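Local coordinates for Crov588 (Cafeteriavirus, PDB 6NYR), which is of unknown function but folds as a leucine-rich repeat protein of FNIP repeats whose solenoid curves round into an almost closed ring, at residues R238-Q243 with R260-Q265; F280-N285 with G303-Q308; Q286-N291 with E312-N317. One frame throughout, in Å; residues are numbered along the deposited sequence.

Contact 1 (R238-Q243 with R260-Q265); sequences RNFNQQ and RNFNQQ
Asn-241 carries the polar part of this contact by reaching over to the backbone of 260-265. Its OD1 accepts the N-H of Asn-263 N at 2.7 Å, the donor standing 44° above the carbonyl plane instead of lying on a lone pair. The same oxygen takes a weak bond from Gln-264 NE2. With CG turned opposite its own backbone N (chi1 -165°), the short amide is thrown across to the next coil, a span that suits asparagine. A direct backbone bond, Asn-261 N to Arg-238 O at 2.8 Å, ties the beginnings of the two segments together.

Charged groups meet at that same end. The extended chains of Arg-238 and Arg-260 run side by side with guanidinium planes only 8° apart, and Arg-260 NH1 lies over a face of the other group, 3.0 Å from Arg-238 NH2. Two like charges so close should repel, but Arg-238 NH1 also donates in plane to Asn-239 OD1 (2.8 Å), which helps fix its guanidinium and may offset part of the cost.

The apolar packing lies on the buried side. The buried rings of Phe-240 and Phe-262 point the same way and touch at CE2 and CD1, respectively, 3.8 Å apart. Gln-242 O meets the edge of the Phe-262 ring near its plane, 3.5 Å from CE1.

Water closes the far end, accepting from Gln-243 NE2 and donating to Gln-264 OE1; long polar glutamines fit this exposed end.

Because Asn-219 OD1 binds Asn-241 N and Asn-263 OD1 binds Asn-285 N, the asparagine bridge recurs from coil to coil. Such a row of asparagines, backed by a line of buried phenylalanines, is characteristic of a leucine-rich repeat solenoid, built here from FNIP repeats.

Contact 2 (F280-N285 with G303-Q308); sequences FGNNFN and GNNFNQ
Gly-303 packs its CA against the carbonyl of Gly-281, with Gly-281 O only 3.2 Å from Gly-303 CA in a nearly straight C-H...O contact. Having no side chain, glycine lets that carbonyl come in where a beta carbon would collide with it. Gly-303 also starts a type I turn that ends at Phe-306, closed by Phe-306 N donating to Gly-303 O; from inside the turn Asn-305 N reaches across to Asn-282 O at 2.9 Å.

Asn-285 grips the later part of the turn's coil. Its OD1 accepts Asn-307 N at 2.7 Å and Gln-308 NE2 at 3.3 Å, the two donors arriving from opposite faces of the amide plane. Gln-308 can do this because its chain bends at chi2 (-62°), folding the amide back over Asn-285. The buried rings of Phe-284 and Phe-306 meet rim to rim, their planes 3° apart and centroids 5.9 Å apart, and Phe-284 also lies over Phe-280. On the polar surface, Asn-305 OD1 binds a glycerol, probably from crystallisation.

Glycine at the turn, asparagine bridging coils and phenylalanine inside make up the loop that follows the short strands in most repeats of this leucine-rich repeat solenoid.

Contact 3 (Q286-N291 with E312-N317); sequences QIITEN and ENVLPN
Val-314 and Ile-288 form the tight, buried half of this contact. Val-314 CG1, trans to the backbone N (chi1 172°), points at the neighbouring coil and rests 4.0 Å from Ile-288 CG2. The two side chains cross at a slant and meet through this methyl pair. The same CG1 also lies 3.5 Å from Ile-288 O and 3.6 Å from Thr-289 O, while Val-314 CG2 sits against the carbonyl group of Thr-289. Compact branched residues suit such a site, where their methyls pack against carbonyls and each other. The backbones come nearest a little further on, at Glu-290 CA and Val-314 CA, 4.5 Å apart.

The solvent side is looser and polar. Thr-289 turns its side chain away from the other segment. Glu-290 lays CB and CG along the backbone of that segment, CG 3.7 Å from Asn-313 O, its chain running on extended. A left-handed backbone (phi 55°), which asparagine adopts more readily than most residues, lets the chain turn at Asn-313, whose O lies against Glu-290. The carboxylates of Glu-290 and Glu-312 remain well separated, OE2 of the former 6.6 Å from OE1 of the latter; exposure to water probably softens their mutual repulsion.

The two segments are thus joined by van der Waals packing without direct hydrogen bonds. Aliphatic side chains packed between neighbouring coils beneath an exposed polar loop are characteristic of the outer, non-strand side of a leucine-rich repeat solenoid.

How the contacts relate
Contact 1 precedes contacts 2 and 3, which share one pair of coils; the centres lie 11 Å apart for contacts 1 and 2, 16 Å for contacts 2 and 3, and 20 Å for contacts 1 and 3. Segment 260-265 passes contact 1 on to contact 2: Arg-260 O lies 2.9 Å from Asn-283 N, a probable hydrogen bond. Asn-263 OD1 makes another probable hydrogen bond, to Gln-286 NE2 at 3.1 Å, linking contacts 1 and 3. The segments of contacts 2 and 3 alternate along the chain, and Phe-306 CE1 packs 3.4 Å from Gln-286 O. No active site is known; the glycerol borders contact 2.

Contact 1 (R238-Q243 with R260-Q265)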
loop_
_atom_site.group_PDB
_atom_site.type_symbol
_atom_site.label_atom_id
_atom_site.label_comp_id
_atom_site.label_asym_id
_atom_site.label_seq_id
_atom_site.Cartn_x
_atom_site.Cartn_y
_atom_site.Cartn_z
ATOM N N ARG A 238 -20.059 -13.154 -8.139
ATOM C CA ARG A 238 -19.384 -14.036 -9.082
ATOM C C ARG A 238 -20.363 -14.639 -10.082
ATOM O O ARG A 238 -20.137 -14.594 -11.297
ATOM C CB ARG A 238 -18.644 -15.136 -8.318
ATOM C CG ARG A 238 -17.756 -16.012 -9.186
ATOM C CD ARG A 238 -17.330 -17.271 -8.447
ATOM N NE ARG A 238 -16.519 -18.154 -9.281
ATOM C CZ ARG A 238 -16.984 -19.144 -10.037
ATOM N NH1 ARG A 238 -18.279 -19.407 -10.087
ATOM N NH2 ARG A 238 -16.141 -19.875 -10.747
ATOM N N ASN A 239 -21.453 -15.224 -9.586
ATOM C CA ASN A 239 -22.286 -16.103 -10.391
ATOM C C ASN A 239 -23.437 -15.408 -11.108
ATOM O O ASN A 239 -24.115 -16.055 -11.914
ATOM C CB ASN A 239 -22.870 -17.214 -9.510
ATOM C CG ASN A 239 -21.836 -18.238 -9.094
ATOM O OD1 ASN A 239 -20.663 -18.138 -9.455
ATOM N ND2 ASN A 239 -22.261 -19.221 -8.308
ATOM N N PHE A 240 -23.700 -14.132 -10.834
ATOM C CA PHE A 240 -24.832 -13.486 -11.484
ATOM C C PHE A 240 -24.647 -13.494 -12.998
ATOM O O PHE A 240 -23.657 -12.965 -13.513
ATOM C CB PHE A 240 -25.019 -12.053 -11.009
ATOM C CG PHE A 240 -26.087 -11.320 -11.772
ATOM C CD1 PHE A 240 -27.421 -11.472 -11.444
ATOM C CD2 PHE A 240 -25.755 -10.511 -12.849
ATOM C CE1 PHE A 240 -28.405 -10.808 -12.160
ATOM C CE2 PHE A 240 -26.729 -9.850 -13.565
ATOM C CZ PHE A 240 -28.059 -10.000 -13.220
ATOM N N ASN A 241 -25.610 -14.073 -13.710
ATOM C CA ASN A 241 -25.542 -14.170 -15.162
ATOM C C ASN A 241 -26.960 -14.250 -15.733
ATOM O O ASN A 241 -27.355 -15.221 -16.379
ATOM C CB ASN A 241 -24.706 -15.377 -15.582
ATOM C CG ASN A 241 -24.296 -15.325 -17.045
ATOM O OD1 ASN A 241 -24.314 -14.258 -17.666
ATOM N ND2 ASN A 241 -23.930 -16.475 -17.605
ATOM N N GLN A 242 -27.758 -13.216 -15.491
ATOM C CA GLN A 242 -29.109 -13.130 -16.025
ATOM C C GLN A 242 -29.213 -11.939 -16.967
ATOM O O GLN A 242 -28.500 -10.943 -16.811
ATOM C CB GLN A 242 -30.154 -12.978 -14.911
ATOM C CG GLN A 242 -30.218 -14.158 -13.973
ATOM C CD GLN A 242 -30.679 -15.417 -14.671
ATOM O OE1 GLN A 242 -31.642 -15.396 -15.443
ATOM N NE2 GLN A 242 -29.980 -16.518 -14.425
ATOM N N GLN A 243 -30.106 -12.044 -17.948
ATOM C CA GLN A 243 -30.320 -10.932 -18.861
ATOM C C GLN A 243 -30.960 -9.741 -18.160
ATOM O O GLN A 243 -31.857 -9.890 -17.326
ATOM C CB GLN A 243 -31.181 -11.337 -20.056
ATOM C CG GLN A 243 -30.367 -11.832 -21.228
ATOM C CD GLN A 243 -31.076 -11.614 -22.554
ATOM O OE1 GLN A 243 -32.239 -11.210 -22.591
ATOM N NE2 GLN A 243 -30.354 -11.821 -23.650
ATOM N N ARG A 260 -17.752 -12.201 -12.074
ATOM C CA ARG A 260 -17.031 -13.079 -12.989
ATOM C C ARG A 260 -17.903 -13.554 -14.148
ATOM O O ARG A 260 -17.522 -13.422 -15.317
ATOM C CB ARG A 260 -16.472 -14.278 -12.214
ATOM C CG ARG A 260 -15.761 -15.301 -13.088
ATOM C CD ARG A 260 -15.021 -16.338 -12.253
ATOM N NE ARG A 260 -14.314 -17.296 -13.096
ATOM C CZ ARG A 260 -14.887 -18.351 -13.668
ATOM N NH1 ARG A 260 -16.176 -18.588 -13.484
ATOM N NH2 ARG A 260 -14.169 -19.169 -14.420
ATOM N N ASN A 261 -19.079 -14.103 -13.846
ATOM C CA ASN A 261 -19.777 -14.949 -14.802
ATOM C C ASN A 261 -20.747 -14.214 -15.721
ATOM O O ASN A 261 -21.264 -14.836 -16.656
ATOM C CB ASN A 261 -20.555 -16.048 -14.059
ATOM C CG ASN A 261 -19.653 -17.090 -13.426
ATOM O OD1 ASN A 261 -18.425 -17.042 -13.561
ATOM N ND2 ASN A 261 -20.260 -18.040 -12.720
ATOM N N PHE A 262 -21.027 -12.936 -15.493
ATOM C CA PHE A 262 -21.990 -12.260 -16.353
ATOM C C PHE A 262 -21.485 -12.235 -17.792
ATOM O O PHE A 262 -20.404 -11.708 -18.069
ATOM C CB PHE A 262 -22.258 -10.839 -15.886
ATOM C CG PHE A 262 -23.192 -10.087 -16.789
ATOM C CD1 PHE A 262 -24.564 -10.184 -16.624
ATOM C CD2 PHE A 262 -22.704 -9.309 -17.822
ATOM C CE1 PHE A 262 -25.429 -9.497 -17.456
ATOM C CE2 PHE A 262 -23.561 -8.624 -18.660
ATOM C CZ PHE A 262 -24.926 -8.717 -18.476
ATOM N N ASN A 263 -22.277 -12.777 -18.710
ATOM C CA ASN A 263 -21.896 -12.865 -20.111
ATOM C C ASN A 263 -23.159 -12.843 -20.974
ATOM O O ASN A 263 -23.420 -13.716 -21.791
ATOM C CB ASN A 263 -21.071 -14.126 -20.352
ATOM C CG ASN A 263 -20.384 -14.118 -21.704
ATOM O OD1 ASN A 263 -20.302 -13.079 -22.366
ATOM N ND2 ASN A 263 -19.881 -15.271 -22.121
ATOM N N GLN A 264 -23.973 -11.806 -20.793
ATOM C CA GLN A 264 -25.217 -11.641 -21.530
ATOM C C GLN A 264 -25.118 -10.453 -22.480
ATOM O O GLN A 264 -24.371 -9.502 -22.238
ATOM C CB GLN A 264 -26.402 -11.423 -20.582
ATOM C CG GLN A 264 -26.682 -12.594 -19.662
ATOM C CD GLN A 264 -27.064 -13.853 -20.417
ATOM O OE1 GLN A 264 -27.822 -13.808 -21.393
ATOM N NE2 GLN A 264 -26.533 -14.984 -19.975
ATOM N N GLN A 265 -25.865 -10.530 -23.577
ATOM C CA GLN A 265 -25.960 -9.407 -24.495
ATOM C C GLN A 265 -26.654 -8.234 -23.813
ATOM O O GLN A 265 -27.608 -8.416 -23.050
ATOM C CB GLN A 265 -26.736 -9.805 -25.747
ATOM C CG GLN A 265 -26.078 -10.864 -26.610
ATOM C CD GLN A 265 -27.030 -11.414 -27.657
ATOM O OE1 GLN A 265 -28.176 -10.969 -27.763
ATOM N NE2 GLN A 265 -26.559 -12.377 -28.443
HETATM O O HOH W 1 -27.900 -13.012 -24.234
#

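Contact 2 (F280-N285 with G303-Q308)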
loop_
_atom_site.group_PDB
_atom_site.type_symbol
_atom_site.label_atom_id
_atom_site.label_comp_id
_atom_site.label_asym_id
_atom_site.label_seq_id
_atom_site.Cartn_x
_atom_site.Cartn_y
_atom_site.Cartn_z
ATOM N N PHE A 280 -16.734 -4.574 -16.112
ATOM C CA PHE A 280 -17.161 -5.917 -16.474
ATOM C C PHE A 280 -16.322 -6.942 -15.719
ATOM O O PHE A 280 -15.199 -6.666 -15.285
ATOM C CB PHE A 280 -17.043 -6.159 -17.986
ATOM C CG PHE A 280 -18.104 -5.473 -18.795
ATOM C CD1 PHE A 280 -19.400 -5.961 -18.818
ATOM C CD2 PHE A 280 -17.803 -4.349 -19.540
ATOM C CE1 PHE A 280 -20.379 -5.333 -19.563
ATOM C CE2 PHE A 280 -18.779 -3.714 -20.293
ATOM C CZ PHE A 280 -20.068 -4.209 -20.304
ATOM N N GLY A 281 -16.885 -8.143 -15.577
ATOM C CA GLY A 281 -16.193 -9.239 -14.939
ATOM C C GLY A 281 -15.383 -10.046 -15.935
ATOM O O GLY A 281 -15.309 -9.738 -17.123
ATOM N N ASN A 282 -14.773 -11.114 -15.421
ATOM C CA ASN A 282 -13.808 -11.872 -16.211
ATOM C C ASN A 282 -14.415 -12.392 -17.510
ATOM O O ASN A 282 -13.773 -12.334 -18.565
ATOM C CB ASN A 282 -13.257 -13.034 -15.382
ATOM C CG ASN A 282 -11.924 -13.534 -15.898
ATOM O OD1 ASN A 282 -11.832 -14.058 -17.007
ATOM N ND2 ASN A 282 -10.884 -13.390 -15.085
ATOM N N ASN A 283 -15.654 -12.889 -17.461
ATOM C CA ASN A 283 -16.179 -13.676 -18.566
ATOM C C ASN A 283 -16.952 -12.882 -19.607
ATOM O O ASN A 283 -17.288 -13.449 -20.653
ATOM C CB ASN A 283 -17.119 -14.782 -18.069
ATOM C CG ASN A 283 -16.401 -15.876 -17.333
ATOM O OD1 ASN A 283 -15.172 -15.901 -17.276
ATOM N ND2 ASN A 283 -17.163 -16.801 -16.767
ATOM N N PHE A 284 -17.276 -11.617 -19.357
ATOM C CA PHE A 284 -18.085 -10.889 -20.323
ATOM C C PHE A 284 -17.362 -10.811 -21.662
ATOM O O PHE A 284 -16.225 -10.335 -21.739
ATOM C CB PHE A 284 -18.411 -9.487 -19.826
ATOM C CG PHE A 284 -19.202 -8.680 -20.816
ATOM C CD1 PHE A 284 -20.574 -8.845 -20.925
ATOM C CD2 PHE A 284 -18.574 -7.763 -21.642
ATOM C CE1 PHE A 284 -21.303 -8.110 -21.838
ATOM C CE2 PHE A 284 -19.300 -7.025 -22.557
ATOM C CZ PHE A 284 -20.665 -7.201 -22.654
ATOM N N ASN A 285 -18.033 -11.260 -22.718
ATOM C CA ASN A 285 -17.426 -11.310 -24.042
ATOM C C ASN A 285 -18.520 -11.214 -25.106
ATOM O O ASN A 285 -18.581 -12.003 -26.050
ATOM C CB ASN A 285 -16.582 -12.577 -24.195
ATOM C CG ASN A 285 -15.641 -12.504 -25.381
ATOM O OD1 ASN A 285 -15.421 -11.427 -25.942
ATOM N ND2 ASN A 285 -15.066 -13.640 -25.758
ATOM N N GLY A 303 -13.328 -6.955 -18.704
ATOM C CA GLY A 303 -12.752 -8.114 -18.058
ATOM C C GLY A 303 -11.790 -8.863 -18.968
ATOM O O GLY A 303 -11.647 -8.566 -20.151
ATOM N N ASN A 304 -11.159 -9.894 -18.399
ATOM C CA ASN A 304 -10.027 -10.527 -19.069
ATOM C C ASN A 304 -10.438 -11.231 -20.356
ATOM O O ASN A 304 -9.616 -11.356 -21.269
ATOM C CB ASN A 304 -9.331 -11.500 -18.115
ATOM C CG ASN A 304 -8.486 -10.784 -17.074
ATOM O OD1 ASN A 304 -7.840 -9.774 -17.372
ATOM N ND2 ASN A 304 -8.477 -11.306 -15.851
ATOM N N ASN A 305 -11.685 -11.695 -20.462
ATOM C CA ASN A 305 -12.101 -12.441 -21.643
ATOM C C ASN A 305 -12.688 -11.576 -22.755
ATOM O O ASN A 305 -12.832 -12.065 -23.883
ATOM C CB ASN A 305 -13.143 -13.507 -21.281
ATOM C CG ASN A 305 -12.566 -14.637 -20.470
ATOM O OD1 ASN A 305 -11.382 -14.634 -20.131
ATOM N ND2 ASN A 305 -13.404 -15.617 -20.143
ATOM N N PHE A 306 -13.029 -10.318 -22.487
ATOM C CA PHE A 306 -13.667 -9.508 -23.518
ATOM C C PHE A 306 -12.758 -9.370 -24.732
ATOM O O PHE A 306 -11.597 -8.969 -24.611
ATOM C CB PHE A 306 -14.019 -8.120 -22.990
ATOM C CG PHE A 306 -14.640 -7.233 -24.027
ATOM C CD1 PHE A 306 -15.995 -7.316 -24.303
ATOM C CD2 PHE A 306 -13.868 -6.328 -24.739
ATOM C CE1 PHE A 306 -16.570 -6.510 -25.262
ATOM C CE2 PHE A 306 -14.440 -5.518 -25.700
ATOM C CZ PHE A 306 -15.794 -5.608 -25.961
ATOM N N ASN A 307 -13.293 -9.686 -25.912
ATOM C CA ASN A 307 -12.504 -9.609 -27.134
ATOM C C ASN A 307 -13.409 -9.448 -28.349
ATOM O O ASN A 307 -13.218 -10.116 -29.368
ATOM C CB ASN A 307 -11.627 -10.857 -27.284
ATOM C CG ASN A 307 -10.567 -10.701 -28.365
ATOM O OD1 ASN A 307 -10.270 -9.590 -28.803
ATOM N ND2 ASN A 307 -9.986 -11.818 -28.792
ATOM N N GLN A 308 -14.391 -8.559 -28.252
ATOM C CA GLN A 308 -15.291 -8.255 -29.357
ATOM C C GLN A 308 -14.926 -6.902 -29.951
ATOM O O GLN A 308 -14.531 -5.978 -29.228
ATOM C CB GLN A 308 -16.748 -8.271 -28.900
ATOM C CG GLN A 308 -17.181 -9.623 -28.354
ATOM C CD GLN A 308 -17.100 -10.727 -29.398
ATOM O OE1 GLN A 308 -17.645 -10.605 -30.498
ATOM N NE2 GLN A 308 -16.403 -11.806 -29.063
#

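Contact 3 (Q286-N291 with E312-N317)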
loop_
_atom_site.group_PDB
_atom_site.type_symbol
_atom_site.label_atom_id
_atom_site.label_comp_id
_atom_site.label_asym_id
_atom_site.label_seq_id
_atom_site.Cartn_x
_atom_site.Cartn_y
_atom_site.Cartn_z
ATOM N N GLN A 286 -19.403 -10.235 -24.955
ATOM C CA GLN A 286 -20.486 -9.983 -25.893
ATOM C C GLN A 286 -20.223 -8.697 -26.666
ATOM O O GLN A 286 -19.618 -7.752 -26.151
ATOM C CB GLN A 286 -21.828 -9.880 -25.161
ATOM C CG GLN A 286 -22.264 -11.147 -24.432
ATOM C CD GLN A 286 -22.425 -12.331 -25.368
ATOM O OE1 GLN A 286 -22.986 -12.203 -26.454
ATOM N NE2 GLN A 286 -21.940 -13.491 -24.947
ATOM N N ILE A 287 -20.672 -8.674 -27.920
ATOM C CA ILE A 287 -20.489 -7.495 -28.754
ATOM C C ILE A 287 -21.307 -6.342 -28.188
ATOM O O ILE A 287 -22.456 -6.521 -27.762
ATOM C CB ILE A 287 -20.886 -7.803 -30.205
ATOM C CG1 ILE A 287 -20.571 -6.618 -31.118
ATOM C CG2 ILE A 287 -22.371 -8.124 -30.304
ATOM C CD1 ILE A 287 -19.098 -6.446 -31.414
ATOM N N ILE A 288 -20.704 -5.155 -28.161
ATOM C CA ILE A 288 -21.387 -3.916 -27.799
ATOM C C ILE A 288 -21.553 -3.086 -29.065
ATOM O O ILE A 288 -20.566 -2.771 -29.740
ATOM C CB ILE A 288 -20.626 -3.137 -26.710
ATOM C CG1 ILE A 288 -20.420 -4.048 -25.496
ATOM C CG2 ILE A 288 -21.362 -1.861 -26.348
ATOM C CD1 ILE A 288 -19.813 -3.368 -24.296
ATOM N N THR A 289 -22.796 -2.734 -29.384
ATOM C CA THR A 289 -23.109 -2.031 -30.616
ATOM C C THR A 289 -23.401 -0.549 -30.335
ATOM O O THR A 289 -22.999 -0.008 -29.297
ATOM C CB THR A 289 -24.265 -2.750 -31.330
ATOM O OG1 THR A 289 -25.423 -2.773 -30.487
ATOM C CG2 THR A 289 -23.858 -4.178 -31.679
ATOM N N GLU A 290 -24.133 0.104 -31.245
ATOM C CA GLU A 290 -23.964 1.541 -31.448
ATOM C C GLU A 290 -24.462 2.373 -30.272
ATOM O O GLU A 290 -23.690 3.127 -29.667
ATOM C CB GLU A 290 -24.673 1.970 -32.739
ATOM C CG GLU A 290 -23.739 2.265 -33.898
ATOM C CD GLU A 290 -24.353 3.193 -34.934
ATOM O OE1 GLU A 290 -25.448 3.746 -34.681
ATOM O OE2 GLU A 290 -23.737 3.378 -36.006
ATOM N N ASN A 291 -25.751 2.289 -29.956
ATOM C CA ASN A 291 -26.324 3.191 -28.962
ATOM C C ASN A 291 -26.658 2.450 -27.676
ATOM O O ASN A 291 -27.756 2.594 -27.126
ATOM C CB ASN A 291 -27.563 3.884 -29.537
ATOM C CG ASN A 291 -27.223 4.830 -30.680
ATOM O OD1 ASN A 291 -27.388 4.493 -31.855
ATOM N ND2 ASN A 291 -26.741 6.020 -30.337
ATOM N N GLU A 312 -17.329 2.205 -35.004
ATOM C CA GLU A 312 -17.613 3.623 -34.851
ATOM C C GLU A 312 -18.867 3.856 -34.018
ATOM O O GLU A 312 -19.784 3.032 -33.985
ATOM C CB GLU A 312 -17.807 4.287 -36.219
ATOM C CG GLU A 312 -16.584 4.372 -37.100
ATOM C CD GLU A 312 -16.851 5.172 -38.371
ATOM O OE1 GLU A 312 -18.035 5.435 -38.674
ATOM O OE2 GLU A 312 -15.879 5.541 -39.061
ATOM N N ASN A 313 -18.880 4.997 -33.324
ATOM C CA ASN A 313 -20.061 5.470 -32.607
ATOM C C ASN A 313 -20.578 4.412 -31.641
ATOM O O ASN A 313 -21.784 4.267 -31.422
ATOM C CB ASN A 313 -21.137 5.901 -33.600
ATOM C CG ASN A 313 -20.641 6.980 -34.552
ATOM O OD1 ASN A 313 -20.098 8.000 -34.123
ATOM N ND2 ASN A 313 -20.809 6.749 -35.849
ATOM N N VAL A 314 -19.646 3.674 -31.051
ATOM C CA VAL A 314 -19.940 2.746 -29.970
ATOM C C VAL A 314 -19.492 3.314 -28.630
ATOM O O VAL A 314 -20.243 3.304 -27.656
ATOM C CB VAL A 314 -19.282 1.374 -30.236
ATOM C CG1 VAL A 314 -19.421 0.480 -29.010
ATOM C CG2 VAL A 314 -19.893 0.712 -31.455
ATOM N N LEU A 315 -18.261 3.816 -28.568
ATOM C CA LEU A 315 -17.761 4.484 -27.373
ATOM C C LEU A 315 -18.295 5.908 -27.321
ATOM O O LEU A 315 -18.158 6.652 -28.298
ATOM C CB LEU A 315 -16.238 4.491 -27.370
ATOM C CG LEU A 315 -15.579 3.109 -27.362
ATOM C CD1 LEU A 315 -14.069 3.224 -27.419
ATOM C CD2 LEU A 315 -16.012 2.336 -26.123
ATOM N N PRO A 316 -18.911 6.319 -26.215
ATOM C CA PRO A 316 -19.478 7.670 -26.151
ATOM C C PRO A 316 -18.392 8.730 -26.053
ATOM O O PRO A 316 -17.239 8.460 -25.705
ATOM C CB PRO A 316 -20.347 7.646 -24.889
ATOM C CG PRO A 316 -19.777 6.554 -24.042
ATOM C CD PRO A 316 -19.084 5.569 -24.954
ATOM N N ASN A 317 -18.781 9.961 -26.376
ATOM C CA ASN A 317 -17.850 11.080 -26.375
ATOM C C ASN A 317 -17.553 11.602 -24.979
ATOM O O ASN A 317 -16.746 12.526 -24.839
ATOM C CB ASN A 317 -18.407 12.204 -27.245
ATOM C CG ASN A 317 -18.346 11.875 -28.723
ATOM O OD1 ASN A 317 -17.262 11.706 -29.288
ATOM N ND2 ASN A 317 -19.509 11.776 -29.357
#